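Long-range contact in mevalonate kinase (Staphylococcus aureus, PDB 2X7I), which probably phosphorylates mevalonate with ATP to give phosphomevalonate, an early step of the mevalonate route to isoprenoids: residues A[10-15]-A[36-41]. Residues are numbered along the deposited sequence; the frame is centred on the assembly and turned at random.
Sequences ESTGKI and AGKIKV
Ser11 and Ile39 face each other as a hydrogen-bonded pair of two antiparallel strands. Ser11 N gives its hydrogen to Ile39 O at 2.9 Å, and Ile39 N returns a straighter bond to Ser11 O, also 2.9 Å. Farther along, the bond from Gly13 N to Gly37 O is weak, 3.4 Å and bent to 133°, while Thr12 CA brings its C-H to the same oxygen at 3.2 Å.

This pairing belongs to the N-terminal domain of the GHMP kinase fold, where strand 29-45 runs between strands 6-16 and 87-93 and helix 103-119 packs over one face. Ser11 and Ile39 are buried on that face: Ile39 offers a branched hydrocarbon to Ala106 and Val107, and the small Ser11 satisfies its hydroxyl locally, OG bonding to Thr12 O.

The other face carries Glu10, Thr12, Lys38 and Lys40, all partly exposed, which suits chains with aliphatic stems and polar ends. Glu10 and Lys40, the neighbouring non-hydrogen-bonded pair, lie alongside each other, CG to CG 3.7 Å, but their charged ends stay apart and Glu10 OE2 bonds to Tyr8. Lys38, folded by bends at chi2 (-71°), chi3 and chi4, lays CE against Thr12 CG2 at 3.7 Å, and its NZ curls back to Asn35 O; Thr12 OG1 bonds to Gly13 O.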
loop_
_atom_site.group_PDB
_atom_site.type_symbol
_atom_site.label_atom_id
_atom_site.label_comp_id
_atom_site.label_asym_id
_atom_site.label_seq_id
_atom_site.Cartn_x
_atom_site.Cartn_y
_atom_site.Cartn_z
ATOM N N GLU A 10 7.372 -0.054 -13.197
ATOM C CA GLU A 10 6.895 0.751 -12.077
ATOM C C GLU A 10 5.668 0.129 -11.455
ATOM O O GLU A 10 4.912 -0.589 -12.119
ATOM C CB GLU A 10 6.499 2.144 -12.548
ATOM C CG GLU A 10 7.501 3.208 -12.245
ATOM C CD GLU A 10 7.219 4.480 -13.011
ATOM O OE1 GLU A 10 6.037 4.844 -13.138
ATOM O OE2 GLU A 10 8.174 5.110 -13.503
ATOM N N SER A 11 5.447 0.466 -10.189
ATOM C CA SER A 11 4.248 0.042 -9.480
ATOM C C SER A 11 3.825 1.033 -8.401
ATOM O O SER A 11 4.665 1.641 -7.734
ATOM C CB SER A 11 4.476 -1.318 -8.831
ATOM O OG SER A 11 3.262 -1.803 -8.286
ATOM N N THR A 12 2.517 1.164 -8.210
ATOM C CA THR A 12 1.990 1.886 -7.052
ATOM C C THR A 12 1.958 0.937 -5.866
ATOM O O THR A 12 2.172 -0.265 -6.019
ATOM C CB THR A 12 0.552 2.402 -7.256
ATOM O OG1 THR A 12 -0.369 1.311 -7.111
ATOM C CG2 THR A 12 0.392 3.063 -8.608
ATOM N N GLY A 13 1.684 1.487 -4.687
ATOM C CA GLY A 13 1.336 0.673 -3.526
ATOM C C GLY A 13 -0.171 0.469 -3.462
ATOM O O GLY A 13 -0.870 0.639 -4.461
ATOM N N LYS A 14 -0.676 0.125 -2.280
ATOM C CA LYS A 14 -2.123 0.082 -2.046
ATOM C C LYS A 14 -2.460 0.393 -0.588
ATOM O O LYS A 14 -1.623 0.231 0.297
ATOM C CB LYS A 14 -2.692 -1.271 -2.480
ATOM C CG LYS A 14 -3.090 -2.221 -1.381
ATOM C CD LYS A 14 -1.928 -2.730 -0.540
ATOM C CE LYS A 14 -2.436 -3.108 0.847
ATOM N NZ LYS A 14 -1.445 -3.802 1.694
ATOM N N ILE A 15 -3.686 0.842 -0.346
ATOM C CA ILE A 15 -4.168 1.051 1.021
ATOM C C ILE A 15 -5.460 0.291 1.241
ATOM O O ILE A 15 -6.336 0.279 0.385
ATOM C CB ILE A 15 -4.395 2.552 1.344
ATOM C CG1 ILE A 15 -3.113 3.346 1.072
ATOM C CG2 ILE A 15 -4.853 2.725 2.802
ATOM C CD1 ILE A 15 -2.843 4.476 2.047
ATOM N N ALA A 36 0.468 7.679 -4.525
ATOM C CA ALA A 36 1.581 8.446 -3.975
ATOM C C ALA A 36 2.826 7.568 -3.741
ATOM O O ALA A 36 3.952 8.066 -3.729
ATOM C CB ALA A 36 1.161 9.131 -2.679
ATOM N N GLY A 37 2.615 6.270 -3.561
ATOM C CA GLY A 37 3.716 5.324 -3.344
ATOM C C GLY A 37 4.168 4.748 -4.669
ATOM O O GLY A 37 3.346 4.293 -5.454
ATOM N N LYS A 38 5.471 4.793 -4.929
ATOM C CA LYS A 38 6.034 4.328 -6.195
ATOM C C LYS A 38 7.260 3.455 -5.960
ATOM O O LYS A 38 8.175 3.835 -5.236
ATOM C CB LYS A 38 6.413 5.508 -7.090
ATOM C CG LYS A 38 5.203 6.279 -7.670
ATOM C CD LYS A 38 4.452 5.467 -8.761
ATOM C CE LYS A 38 2.945 5.712 -8.735
ATOM N NZ LYS A 38 2.558 7.094 -9.172
ATOM N N ILE A 39 7.255 2.281 -6.581
ATOM C CA ILE A 39 8.424 1.436 -6.657
ATOM C C ILE A 39 8.841 1.345 -8.122
ATOM O O ILE A 39 8.010 1.034 -8.977
ATOM C CB ILE A 39 8.136 0.043 -6.087
ATOM C CG1 ILE A 39 7.807 0.163 -4.593
ATOM C CG2 ILE A 39 9.308 -0.890 -6.333
ATOM C CD1 ILE A 39 8.317 -0.985 -3.732
ATOM N N LYS A 40 10.116 1.636 -8.397
ATOM C CA LYS A 40 10.685 1.559 -9.740
ATOM C C LYS A 40 11.791 0.500 -9.778
ATOM O O LYS A 40 12.675 0.496 -8.920
ATOM C CB LYS A 40 11.299 2.904 -10.140
ATOM C CG LYS A 40 10.350 4.100 -10.093
ATOM C CD LYS A 40 11.107 5.390 -10.359
ATOM C CE LYS A 40 10.172 6.589 -10.440
ATOM N NZ LYS A 40 9.490 6.867 -9.136
ATOM N N VAL A 41 11.751 -0.373 -10.783
ATOM C CA VAL A 41 12.816 -1.349 -11.006
ATOM C C VAL A 41 13.438 -1.152 -12.391
ATOM O O VAL A 41 12.729 -1.012 -13.387
ATOM C CB VAL A 41 12.304 -2.814 -10.851
ATOM C CG1 VAL A 41 13.394 -3.822 -11.255
ATOM C CG2 VAL A 41 11.820 -3.062 -9.416
#